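Local coordinates for protein titin (PDB 5JDD) that forms part of the giant elastic filament of striated muscle, in which these I-band immunoglobulin domains probably act as folded links of an extensible chain, at residues Lys11-Glu17 and Ala84-Thr90; Asn18-Glu24 and Lys59-Ile65; Leu91-Met97 and Cys164-Ser170; Glu111-Phe117 and Gly142-Gln146. All coordinates share one frame; numbering follows the deposited sequence.

In the fold
Contacts 1 and 2 belong to the first immunoglobulin domain and contacts 3 and 4 to the second. Contact 2 is nested inside the loop closed by contact 1, as contact 4 is inside contact 3. Contacts 2 and 4 are equivalent antiparallel pairs, partly buried, but contact 2 turns only apolar side chains inward and contact 4 adds a buried histidine. Contact 1 is a surface contact, a parallel edge pairing held mainly by the backbone. Contact 3, partly buried, relies on a carboxylate, waters and apolar packing where the chain passes between the sheets. Contacts 3 and 4 share the sheet containing strands 93-95 and 108-114, and the domains meet where Glu89 of contact 1 touches His116 of contact 4.

Contact 1: Lys11-Glu17 and Ala84-Thr90; sequences KDVTALE and AKLFVET
Ala84 sets its methyl against the backbone of Lys11, CB to C 3.5 Å, a small residue suited to a buried spot that Phe23 also lines. At Lys85 the N donates to Asp12 OD1 (2.8 Å), arriving from above the carboxylate plane, while the O accepts Val13 N. Asp12 CG sits beside its backbone N (chi1 -73°), which brings the carboxylate across as an acceptor just before strand 13-16. Leu86 faces inward with Val13, its CD1 4.0 Å from Val13 CG1, and both lean on Val21 of the opposite sheet. Phe87 N reaches Val13 O at 2.8 Å and its O accepts Ala15 N; the ring lies on the outer face with Thr14, and Asp12 OD2 meets the ring edge in plane, 3.9 Å from CE2. Val88 turns inward, placing CG1 3.9 Å from Glu17 CA. Glu89 N bonds Ala15 O (2.8 Å) and its O takes Glu17 N, while OE2 touches Thr14 CG2 and OE1 bonds His116 of the next domain. Thr90 CG2 ends the row beside Glu17 OE1. Five of six bonds being main chain to main chain, the pairing depends little on side-chain identity, and its exposed face mixes polar residues with Phe87 and Leu16.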
# COMPACT_ATOMS: atom_id res chain seq x y z
N LYS A 11 16.48 4.80 -35.06
CA LYS A 11 15.10 5.07 -34.66
C LYS A 11 15.04 5.48 -33.20
O LYS A 11 15.89 5.09 -32.39
CB LYS A 11 14.24 3.82 -34.84
CG LYS A 11 14.14 3.31 -36.28
CD LYS A 11 13.09 2.21 -36.36
CE LYS A 11 13.06 1.56 -37.73
NZ LYS A 11 11.95 0.57 -37.82
N ASP A 12 14.01 6.26 -32.86
CA ASP A 12 13.79 6.65 -31.48
C ASP A 12 13.63 5.41 -30.61
O ASP A 12 13.10 4.38 -31.06
CB ASP A 12 12.49 7.46 -31.34
CG ASP A 12 12.59 8.87 -31.88
OD1 ASP A 12 13.66 9.31 -32.34
OD2 ASP A 12 11.54 9.57 -31.83
N VAL A 13 14.06 5.52 -29.36
CA VAL A 13 13.88 4.48 -28.36
C VAL A 13 13.19 5.08 -27.15
O VAL A 13 13.56 6.17 -26.70
CB VAL A 13 15.24 3.95 -27.85
CG1 VAL A 13 15.04 2.92 -26.74
CG2 VAL A 13 16.04 3.38 -28.98
N THR A 14 12.18 4.38 -26.63
CA THR A 14 11.58 4.72 -25.35
C THR A 14 11.84 3.53 -24.44
O THR A 14 11.51 2.40 -24.80
CB THR A 14 10.08 4.95 -25.48
OG1 THR A 14 9.86 6.10 -26.30
CG2 THR A 14 9.45 5.18 -24.12
N ALA A 15 12.46 3.77 -23.29
CA ALA A 15 12.82 2.68 -22.39
C ALA A 15 12.81 3.14 -20.95
O ALA A 15 12.94 4.33 -20.64
CB ALA A 15 14.20 2.15 -22.75
N LEU A 16 12.66 2.17 -20.05
CA LEU A 16 12.68 2.43 -18.62
C LEU A 16 14.09 2.75 -18.14
O LEU A 16 15.07 2.20 -18.64
CB LEU A 16 12.12 1.23 -17.86
CG LEU A 16 10.61 1.27 -17.71
CD1 LEU A 16 10.04 -0.11 -17.41
CD2 LEU A 16 10.26 2.24 -16.60
N GLU A 17 14.17 3.64 -17.15
CA GLU A 17 15.42 3.91 -16.47
C GLU A 17 16.08 2.58 -16.07
O GLU A 17 15.38 1.63 -15.69
CB GLU A 17 15.14 4.78 -15.24
CG GLU A 17 16.38 5.22 -14.48
CD GLU A 17 16.10 6.29 -13.44
OE1 GLU A 17 14.93 6.71 -13.26
OE2 GLU A 17 17.08 6.74 -12.79
N ALA A 84 18.33 10.41 -33.90
CA ALA A 84 17.20 9.78 -33.22
C ALA A 84 17.22 10.16 -31.75
O ALA A 84 18.24 10.63 -31.24
CB ALA A 84 17.24 8.26 -33.38
N LYS A 85 16.11 9.95 -31.06
CA LYS A 85 16.02 10.36 -29.66
C LYS A 85 15.81 9.20 -28.72
O LYS A 85 15.13 8.22 -29.07
CB LYS A 85 14.89 11.37 -29.47
CG LYS A 85 15.18 12.70 -30.14
CD LYS A 85 13.99 13.65 -30.07
CE LYS A 85 14.35 14.98 -30.70
NZ LYS A 85 13.17 15.89 -30.73
N LEU A 86 16.37 9.33 -27.53
CA LEU A 86 16.07 8.43 -26.42
C LEU A 86 15.13 9.14 -25.45
O LEU A 86 15.42 10.24 -24.99
CB LEU A 86 17.36 8.05 -25.68
CG LEU A 86 17.19 7.28 -24.36
CD1 LEU A 86 16.54 5.92 -24.56
CD2 LEU A 86 18.52 7.10 -23.65
N PHE A 87 14.00 8.50 -25.16
CA PHE A 87 13.11 8.96 -24.10
C PHE A 87 13.21 7.97 -22.96
O PHE A 87 13.05 6.76 -23.15
CB PHE A 87 11.67 9.02 -24.63
CG PHE A 87 11.48 10.03 -25.72
CD1 PHE A 87 11.31 11.37 -25.41
CD2 PHE A 87 11.49 9.64 -27.05
CE1 PHE A 87 11.14 12.32 -26.41
CE2 PHE A 87 11.33 10.58 -28.06
CZ PHE A 87 11.15 11.93 -27.74
N VAL A 88 13.51 8.48 -21.77
CA VAL A 88 13.68 7.63 -20.59
C VAL A 88 12.44 7.71 -19.72
O VAL A 88 12.15 8.76 -19.15
CB VAL A 88 14.92 8.06 -19.77
CG1 VAL A 88 15.11 7.16 -18.56
CG2 VAL A 88 16.17 8.05 -20.64
N GLU A 89 11.70 6.61 -19.62
CA GLU A 89 10.55 6.58 -18.73
C GLU A 89 11.07 6.36 -17.31
O GLU A 89 11.99 5.57 -17.09
CB GLU A 89 9.52 5.52 -19.15
CG GLU A 89 8.84 5.84 -20.48
CD GLU A 89 7.60 5.00 -20.77
OE1 GLU A 89 7.28 4.09 -19.99
OE2 GLU A 89 6.95 5.26 -21.81
N THR A 90 10.51 7.08 -16.35
CA THR A 90 10.87 6.88 -14.96
C THR A 90 9.66 6.36 -14.20
O THR A 90 8.52 6.64 -14.59
CB THR A 90 11.34 8.19 -14.31
OG1 THR A 90 10.26 9.13 -14.31
CG2 THR A 90 12.53 8.76 -15.06

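Contact 2: Asn18-Glu24 and Lys59-Ile65; sequences NATVAFE and KLMLQNI
Val21 and Leu62 exchange two backbone hydrogen bonds, Val21 N to Leu62 O and Leu62 N to Val21 O, and Phe23 and Leu60 repeat the pattern two residues on. Ala22 with Met61 and Glu24 with Lys59 are the intervening non-hydrogen-bonded pairs. Backbone pairing continues past the strands: Ile65 N bonds Ala19 O at 2.9 Å and Asn18 N reaches a lone pair of Ile65 O.

Polar side chains meet at both ends. Asn18 ND2 donates to Asn64 OD1 (2.8 Å), the two amides lying side by side with their planes 41° apart. Both residues have positive phi, a backbone shape that asparagine accepts readily. A water donates to Asn18 O at 2.8 Å, sits close to Thr20 OG1, and is met weakly by Asn64 N. At the other end Glu24 and Lys59 run alongside each other, but Glu24 OE1 stays 4.2 Å from Lys59 NZ, beyond a salt bridge.

Apolar contacts fill the inward face. Val21 CG2 lies 4.0 Å from Leu62 CB and 4.1 Å from Ile65 CG2, crossing the isoleucine at about a right angle. Leu62 CD1 meets the edge of the Phe23 ring, 4.0 Å from CE2. A large apolar ring suits this buried place because it spans to Trp36 and Tyr73 of the facing sheet.

Strands 21-27 and 57-62 are the neighbouring B and E strands of a four-stranded antiparallel sheet, packed on the sheet that holds Trp36 and Tyr73: the two layers of an immunoglobulin I-set beta sandwich.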
# COMPACT_ATOMS: atom_id res chain seq x y z
N ASN A 18 17.41 2.53 -16.21
CA ASN A 18 18.24 1.36 -15.91
C ASN A 18 18.26 0.29 -17.02
O ASN A 18 18.99 -0.70 -16.92
CB ASN A 18 17.94 0.74 -14.53
CG ASN A 18 18.03 1.76 -13.40
OD1 ASN A 18 17.07 1.98 -12.67
ND2 ASN A 18 19.19 2.39 -13.27
N ALA A 19 17.49 0.49 -18.09
CA ALA A 19 17.54 -0.43 -19.23
C ALA A 19 18.82 -0.25 -20.02
O ALA A 19 19.51 0.77 -19.91
CB ALA A 19 16.34 -0.24 -20.15
N THR A 20 19.13 -1.25 -20.85
CA THR A 20 20.18 -1.12 -21.84
C THR A 20 19.52 -1.04 -23.21
O THR A 20 18.67 -1.88 -23.55
CB THR A 20 21.14 -2.31 -21.79
OG1 THR A 20 21.87 -2.25 -20.56
CG2 THR A 20 22.12 -2.27 -22.97
N VAL A 21 19.89 -0.02 -23.99
CA VAL A 21 19.25 0.25 -25.27
C VAL A 21 20.31 0.46 -26.35
O VAL A 21 21.50 0.57 -26.03
CB VAL A 21 18.35 1.50 -25.21
CG1 VAL A 21 17.29 1.34 -24.14
CG2 VAL A 21 19.20 2.76 -24.96
N ALA A 22 19.89 0.52 -27.61
CA ALA A 22 20.84 0.74 -28.69
C ALA A 22 20.26 1.58 -29.81
O ALA A 22 19.06 1.58 -30.05
CB ALA A 22 21.34 -0.59 -29.25
N PHE A 23 21.14 2.30 -30.50
CA PHE A 23 20.81 2.95 -31.76
C PHE A 23 21.65 2.28 -32.83
O PHE A 23 22.76 1.82 -32.56
CB PHE A 23 21.16 4.44 -31.71
CG PHE A 23 20.30 5.24 -30.77
CD1 PHE A 23 19.02 5.62 -31.16
CD2 PHE A 23 20.75 5.62 -29.52
CE1 PHE A 23 18.20 6.36 -30.30
CE2 PHE A 23 19.95 6.37 -28.66
CZ PHE A 23 18.68 6.74 -29.05
N GLU A 24 21.13 2.22 -34.05
CA GLU A 24 21.81 1.50 -35.13
C GLU A 24 21.73 2.27 -36.43
O GLU A 24 20.65 2.74 -36.81
CB GLU A 24 21.14 0.14 -35.31
CG GLU A 24 21.87 -0.80 -36.23
CD GLU A 24 21.48 -2.24 -35.99
OE1 GLU A 24 21.94 -2.82 -34.98
OE2 GLU A 24 20.69 -2.79 -36.78
N LYS A 59 26.50 0.24 -34.33
CA LYS A 59 25.64 0.38 -33.16
C LYS A 59 26.28 1.20 -32.05
O LYS A 59 27.49 1.12 -31.82
CB LYS A 59 25.24 -1.00 -32.63
CG LYS A 59 24.63 -1.90 -33.68
CD LYS A 59 24.59 -3.35 -33.23
CE LYS A 59 23.73 -3.52 -32.00
NZ LYS A 59 23.45 -4.96 -31.72
N LEU A 60 25.45 1.99 -31.39
CA LEU A 60 25.79 2.64 -30.12
C LEU A 60 24.89 2.02 -29.06
O LEU A 60 23.67 2.11 -29.14
CB LEU A 60 25.52 4.14 -30.20
CG LEU A 60 25.54 4.89 -28.86
CD1 LEU A 60 26.90 4.80 -28.22
CD2 LEU A 60 25.14 6.35 -29.08
N MET A 61 25.51 1.37 -28.09
CA MET A 61 24.77 0.75 -27.00
C MET A 61 24.94 1.58 -25.74
O MET A 61 26.05 1.98 -25.39
CB MET A 61 25.25 -0.69 -26.79
CG MET A 61 25.20 -1.55 -28.05
SD MET A 61 25.94 -3.17 -27.77
CE MET A 61 26.16 -3.74 -29.45
N LEU A 62 23.83 1.84 -25.07
CA LEU A 62 23.84 2.61 -23.83
C LEU A 62 23.38 1.69 -22.71
O LEU A 62 22.25 1.18 -22.72
CB LEU A 62 22.92 3.82 -23.93
CG LEU A 62 23.02 4.68 -25.20
CD1 LEU A 62 21.94 5.75 -25.21
CD2 LEU A 62 24.38 5.30 -25.30
N GLN A 63 24.25 1.50 -21.73
CA GLN A 63 23.97 0.55 -20.67
C GLN A 63 23.49 1.27 -19.41
O GLN A 63 23.98 2.35 -19.09
CB GLN A 63 25.22 -0.29 -20.40
CG GLN A 63 25.68 -1.05 -21.64
CD GLN A 63 27.08 -1.63 -21.51
OE1 GLN A 63 27.30 -2.79 -21.84
NE2 GLN A 63 28.02 -0.82 -21.04
N ASN A 64 22.51 0.67 -18.74
CA ASN A 64 22.01 1.17 -17.45
C ASN A 64 21.62 2.65 -17.53
O ASN A 64 22.14 3.47 -16.78
CB ASN A 64 23.04 0.93 -16.35
CG ASN A 64 22.48 1.13 -14.94
OD1 ASN A 64 21.27 1.24 -14.75
ND2 ASN A 64 23.37 1.16 -13.95
N ILE A 65 20.70 2.98 -18.43
CA ILE A 65 20.42 4.38 -18.74
C ILE A 65 19.86 5.16 -17.57
O ILE A 65 19.14 4.63 -16.71
CB ILE A 65 19.50 4.57 -19.96
CG1 ILE A 65 18.14 3.90 -19.71
CG2 ILE A 65 20.15 4.03 -21.23
CD1 ILE A 65 17.22 4.01 -20.92
O HOH W 1 21.13 -1.94 -18.15

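Contact 3: Leu91-Met97 and Cys164-Ser170; sequences LHITKTM and CGNDQVS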
# COMPACT_ATOMS: atom_id res chain seq x y z
N LEU A 91 9.90 5.61 -13.14
CA LEU A 91 8.82 5.12 -12.29
C LEU A 91 8.29 6.27 -11.47
O LEU A 91 9.05 6.97 -10.80
CB LEU A 91 9.34 4.04 -11.35
CG LEU A 91 9.94 2.79 -12.00
CD1 LEU A 91 10.44 1.82 -10.94
CD2 LEU A 91 8.95 2.09 -12.92
N HIS A 92 6.98 6.49 -11.52
CA HIS A 92 6.40 7.59 -10.76
C HIS A 92 4.97 7.31 -10.32
O HIS A 92 4.31 6.40 -10.83
CB HIS A 92 6.46 8.89 -11.56
CG HIS A 92 5.72 8.84 -12.87
ND1 HIS A 92 6.30 8.38 -14.03
CD2 HIS A 92 4.46 9.22 -13.20
CE1 HIS A 92 5.42 8.46 -15.02
NE2 HIS A 92 4.30 8.97 -14.54
N ILE A 93 4.51 8.10 -9.37
CA ILE A 93 3.17 7.98 -8.82
C ILE A 93 2.16 8.66 -9.75
O ILE A 93 2.40 9.78 -10.20
CB ILE A 93 3.09 8.66 -7.44
CG1 ILE A 93 4.08 8.01 -6.45
CG2 ILE A 93 1.68 8.61 -6.88
CD1 ILE A 93 3.80 6.54 -6.17
N THR A 94 1.05 7.98 -10.04
CA THR A 94 -0.01 8.58 -10.87
C THR A 94 -1.30 8.86 -10.10
O THR A 94 -2.16 9.58 -10.58
CB THR A 94 -0.36 7.73 -12.09
OG1 THR A 94 -1.01 6.54 -11.64
CG2 THR A 94 0.89 7.37 -12.90
N LYS A 95 -1.46 8.26 -8.92
CA LYS A 95 -2.59 8.58 -8.06
C LYS A 95 -2.09 8.50 -6.62
O LYS A 95 -1.49 7.51 -6.22
CB LYS A 95 -3.76 7.63 -8.28
CG LYS A 95 -5.00 8.00 -7.47
CD LYS A 95 -6.13 6.99 -7.67
CE LYS A 95 -6.82 7.16 -9.01
NZ LYS A 95 -7.81 6.07 -9.30
N THR A 96 -2.33 9.56 -5.84
CA THR A 96 -1.82 9.62 -4.47
C THR A 96 -2.75 8.97 -3.47
O THR A 96 -3.87 8.55 -3.78
CB THR A 96 -1.55 11.07 -4.01
OG1 THR A 96 -2.80 11.78 -3.91
CG2 THR A 96 -0.64 11.78 -4.99
N MET A 97 -2.26 8.89 -2.24
CA MET A 97 -2.97 8.24 -1.16
C MET A 97 -3.69 9.25 -0.30
O MET A 97 -3.28 10.41 -0.20
CB MET A 97 -1.98 7.46 -0.32
CG MET A 97 -1.15 6.56 -1.19
SD MET A 97 -0.41 5.26 -0.23
CE MET A 97 0.87 6.20 0.60
N CYS A 164 8.21 4.40 -4.94
CA CYS A 164 8.08 4.01 -6.34
C CYS A 164 9.27 4.57 -7.11
O CYS A 164 9.28 5.74 -7.50
CB CYS A 164 6.77 4.60 -6.88
SG CYS A 164 6.46 4.35 -8.62
N GLY A 165 10.28 3.73 -7.31
CA GLY A 165 11.54 4.21 -7.88
C GLY A 165 12.10 5.35 -7.03
O GLY A 165 12.32 5.19 -5.82
N ASN A 166 12.30 6.50 -7.66
CA ASN A 166 12.81 7.67 -6.95
C ASN A 166 11.71 8.63 -6.52
O ASN A 166 11.99 9.73 -6.02
CB ASN A 166 13.85 8.38 -7.83
CG ASN A 166 14.99 7.47 -8.17
OD1 ASN A 166 15.52 6.78 -7.30
ND2 ASN A 166 15.36 7.43 -9.45
N ASP A 167 10.46 8.21 -6.70
CA ASP A 167 9.27 8.96 -6.29
C ASP A 167 8.78 8.30 -4.99
O ASP A 167 9.08 7.13 -4.71
CB ASP A 167 8.18 8.86 -7.38
CG ASP A 167 7.22 10.07 -7.40
OD1 ASP A 167 7.32 10.95 -6.51
OD2 ASP A 167 6.35 10.14 -8.31
N GLN A 168 8.04 9.04 -4.18
CA GLN A 168 7.33 8.42 -3.06
C GLN A 168 6.09 9.22 -2.74
O GLN A 168 5.98 10.39 -3.09
CB GLN A 168 8.25 8.27 -1.84
CG GLN A 168 8.66 9.56 -1.17
CD GLN A 168 9.42 9.30 0.13
OE1 GLN A 168 10.41 8.58 0.14
NE2 GLN A 168 8.94 9.89 1.22
N VAL A 169 5.13 8.57 -2.11
CA VAL A 169 3.88 9.21 -1.72
C VAL A 169 3.55 8.80 -0.29
O VAL A 169 3.78 7.65 0.10
CB VAL A 169 2.73 8.84 -2.70
CG1 VAL A 169 2.47 7.33 -2.76
CG2 VAL A 169 1.45 9.61 -2.37
N SER A 170 3.06 9.74 0.51
CA SER A 170 2.74 9.44 1.90
C SER A 170 1.33 9.91 2.27
O SER A 170 0.77 10.82 1.65
CB SER A 170 3.74 10.10 2.86
OG SER A 170 5.07 9.63 2.64
O HOH W 2 11.65 7.11 -10.29
O HOH W 3 4.48 11.61 -10.09
O HOH W 4 -0.78 11.19 -0.63
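Asp167 OD2 is gripped twice: Ile93 N donates to it at 2.9 Å in a nearly straight bond (177°), and a water that also donates to Ile93 O supplies a second hydrogen. The amide comes in on the anti side, 33° out of the carboxylate plane. In this immunoglobulin I-set domain, 91-97 crosses from one sheet toward the other, turning at the classic beta bulge where Thr94 and Lys95 both face Glu113, while 164-170 holds the F-G turn and the start of strand G. The type II' turn from Cys164 to Asp167 has Gly165 at positive phi, with no side chain to run into Leu91 CB, and Leu91 CD1 lies 4.0 Å from Gly165 CA. A second water donates to Leu91 O and accepts from Asn166 N, tying the turn to 91-97.

The remaining packing is apolar. Ile93 CD1 wedges between Cys164 CB (3.6 Å) and Val169 CG1 (3.7 Å). Its CG1 beside the backbone N (chi1 -60°) directs this methyl to the turn. Val169, branched and buried, divides its methyls: CG2 meets Thr96 CB, while CG1 lies between Ile93 CD1 and Met97 CE. The flexible methionine bends at its last torsion, placing CE 3.3 Å from Val169 O.

Contact 4: Glu111-Phe117 and Gly142-Gln146; sequences ECEVSHF and GKLHQ
Cys112 and His145 face each other as a hydrogen-bonded antiparallel pair, part of the B-E strand ladder of this immunoglobulin domain. Cys112 N reaches His145 O at 2.9 Å, His145 N returns to Cys112 O, and Val114 N bonds Lys143 O to continue the run.

Water-mediated bonding closes the end of the ladder. One water donates to His116 O and to Gly142 O, and lies 3.0 Å from His145 NE2, so the buried imidazole has a polar partner while its ring also meets Phe162.

Apolar contacts differ on the two faces. Inward, Val114 CG2 approaches the edge of the His145 ring, 3.7 Å from CD2, the two side chains crossing at about a right angle. Outward, Leu144 CD1 rests 3.8 Å from Glu113 CG, covering the aliphatic part of a glutamate whose carboxylate forms a salt bridge with Lys95.

The long lysine chain packs on an aromatic ring. Gly142, without a CB to crowd Phe117, sets CA 3.7 Å from its CE1. Bent at its second and third torsions (chi2 146°, chi3 123°), Lys143 spreads its methylenes over Phe117: CG stands 3.9 Å from the ring centroid, only 4° off the normal, a CH-pi contact, and CE continues to Ser115 O at 3.6 Å.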
# COMPACT_ATOMS: atom_id res chain seq x y z
N GLU A 111 -4.15 3.20 -0.74
CA GLU A 111 -3.89 2.78 -2.11
C GLU A 111 -3.24 3.89 -2.89
O GLU A 111 -3.60 5.06 -2.75
CB GLU A 111 -5.18 2.42 -2.84
CG GLU A 111 -6.07 1.40 -2.20
CD GLU A 111 -7.45 1.43 -2.82
OE1 GLU A 111 -7.53 1.57 -4.06
OE2 GLU A 111 -8.44 1.34 -2.06
N CYS A 112 -2.32 3.52 -3.76
CA CYS A 112 -1.83 4.45 -4.76
C CYS A 112 -1.76 3.75 -6.11
O CYS A 112 -1.91 2.53 -6.20
CB CYS A 112 -0.46 5.00 -4.38
SG CYS A 112 0.91 3.79 -4.37
N GLU A 113 -1.53 4.53 -7.16
CA GLU A 113 -1.33 3.96 -8.49
C GLU A 113 0.00 4.46 -9.00
O GLU A 113 0.40 5.59 -8.71
CB GLU A 113 -2.48 4.33 -9.45
CG GLU A 113 -3.81 3.69 -9.01
CD GLU A 113 -5.04 4.10 -9.82
OE1 GLU A 113 -4.91 4.61 -10.96
OE2 GLU A 113 -6.16 3.89 -9.30
N VAL A 114 0.71 3.58 -9.71
CA VAL A 114 2.03 3.88 -10.22
C VAL A 114 2.04 3.81 -11.75
O VAL A 114 1.10 3.33 -12.38
CB VAL A 114 3.10 2.94 -9.60
CG1 VAL A 114 3.10 3.08 -8.07
CG2 VAL A 114 2.87 1.50 -10.01
N SER A 115 3.14 4.28 -12.34
CA SER A 115 3.23 4.50 -13.78
C SER A 115 3.43 3.23 -14.61
O SER A 115 3.15 3.22 -15.81
CB SER A 115 4.39 5.46 -14.05
OG SER A 115 5.59 4.96 -13.48
N HIS A 116 3.94 2.18 -13.98
CA HIS A 116 4.32 0.97 -14.70
C HIS A 116 3.93 -0.31 -13.98
O HIS A 116 3.80 -0.32 -12.75
CB HIS A 116 5.84 0.96 -14.93
CG HIS A 116 6.31 2.04 -15.85
ND1 HIS A 116 6.55 3.33 -15.43
CD2 HIS A 116 6.55 2.02 -17.18
CE1 HIS A 116 6.93 4.06 -16.47
NE2 HIS A 116 6.94 3.28 -17.55
N PHE A 117 3.73 -1.37 -14.74
CA PHE A 117 3.54 -2.69 -14.16
C PHE A 117 4.84 -3.21 -13.56
O PHE A 117 5.93 -2.78 -13.93
CB PHE A 117 3.02 -3.67 -15.22
CG PHE A 117 1.63 -3.36 -15.69
CD1 PHE A 117 0.53 -3.88 -15.01
CD2 PHE A 117 1.42 -2.53 -16.79
CE1 PHE A 117 -0.76 -3.57 -15.43
CE2 PHE A 117 0.13 -2.23 -17.21
CZ PHE A 117 -0.96 -2.75 -16.53
N GLY A 142 -1.84 -4.98 -10.72
CA GLY A 142 -1.35 -4.26 -11.89
C GLY A 142 -0.53 -3.03 -11.52
O GLY A 142 0.58 -3.16 -11.01
N LYS A 143 -1.09 -1.85 -11.78
CA LYS A 143 -0.44 -0.60 -11.40
C LYS A 143 -0.97 -0.06 -10.07
O LYS A 143 -0.53 0.99 -9.62
CB LYS A 143 -0.62 0.45 -12.50
CG LYS A 143 0.02 0.09 -13.81
CD LYS A 143 -0.85 0.65 -14.93
CE LYS A 143 -0.10 1.56 -15.85
NZ LYS A 143 -1.03 2.12 -16.88
N LEU A 144 -1.91 -0.78 -9.47
CA LEU A 144 -2.49 -0.39 -8.18
C LEU A 144 -1.76 -1.07 -7.03
O LEU A 144 -1.56 -2.29 -7.04
CB LEU A 144 -3.99 -0.74 -8.13
CG LEU A 144 -4.75 -0.47 -6.83
CD1 LEU A 144 -5.01 1.00 -6.65
CD2 LEU A 144 -6.07 -1.24 -6.79
N HIS A 145 -1.38 -0.29 -6.03
CA HIS A 145 -0.71 -0.83 -4.85
C HIS A 145 -1.51 -0.50 -3.62
O HIS A 145 -1.92 0.64 -3.42
CB HIS A 145 0.70 -0.26 -4.74
CG HIS A 145 1.64 -0.84 -5.75
ND1 HIS A 145 2.47 -1.90 -5.46
CD2 HIS A 145 1.83 -0.55 -7.06
CE1 HIS A 145 3.16 -2.22 -6.54
NE2 HIS A 145 2.79 -1.41 -7.52
N GLN A 146 -1.73 -1.51 -2.77
CA GLN A 146 -2.56 -1.34 -1.60
C GLN A 146 -1.90 -1.88 -0.33
O GLN A 146 -1.21 -2.91 -0.35
CB GLN A 146 -3.92 -2.03 -1.82
CG GLN A 146 -4.91 -1.85 -0.69
CD GLN A 146 -6.22 -2.58 -0.96
OE1 GLN A 146 -6.24 -3.61 -1.64
NE2 GLN A 146 -7.31 -2.06 -0.41
O HOH W 5 3.18 -1.94 -10.48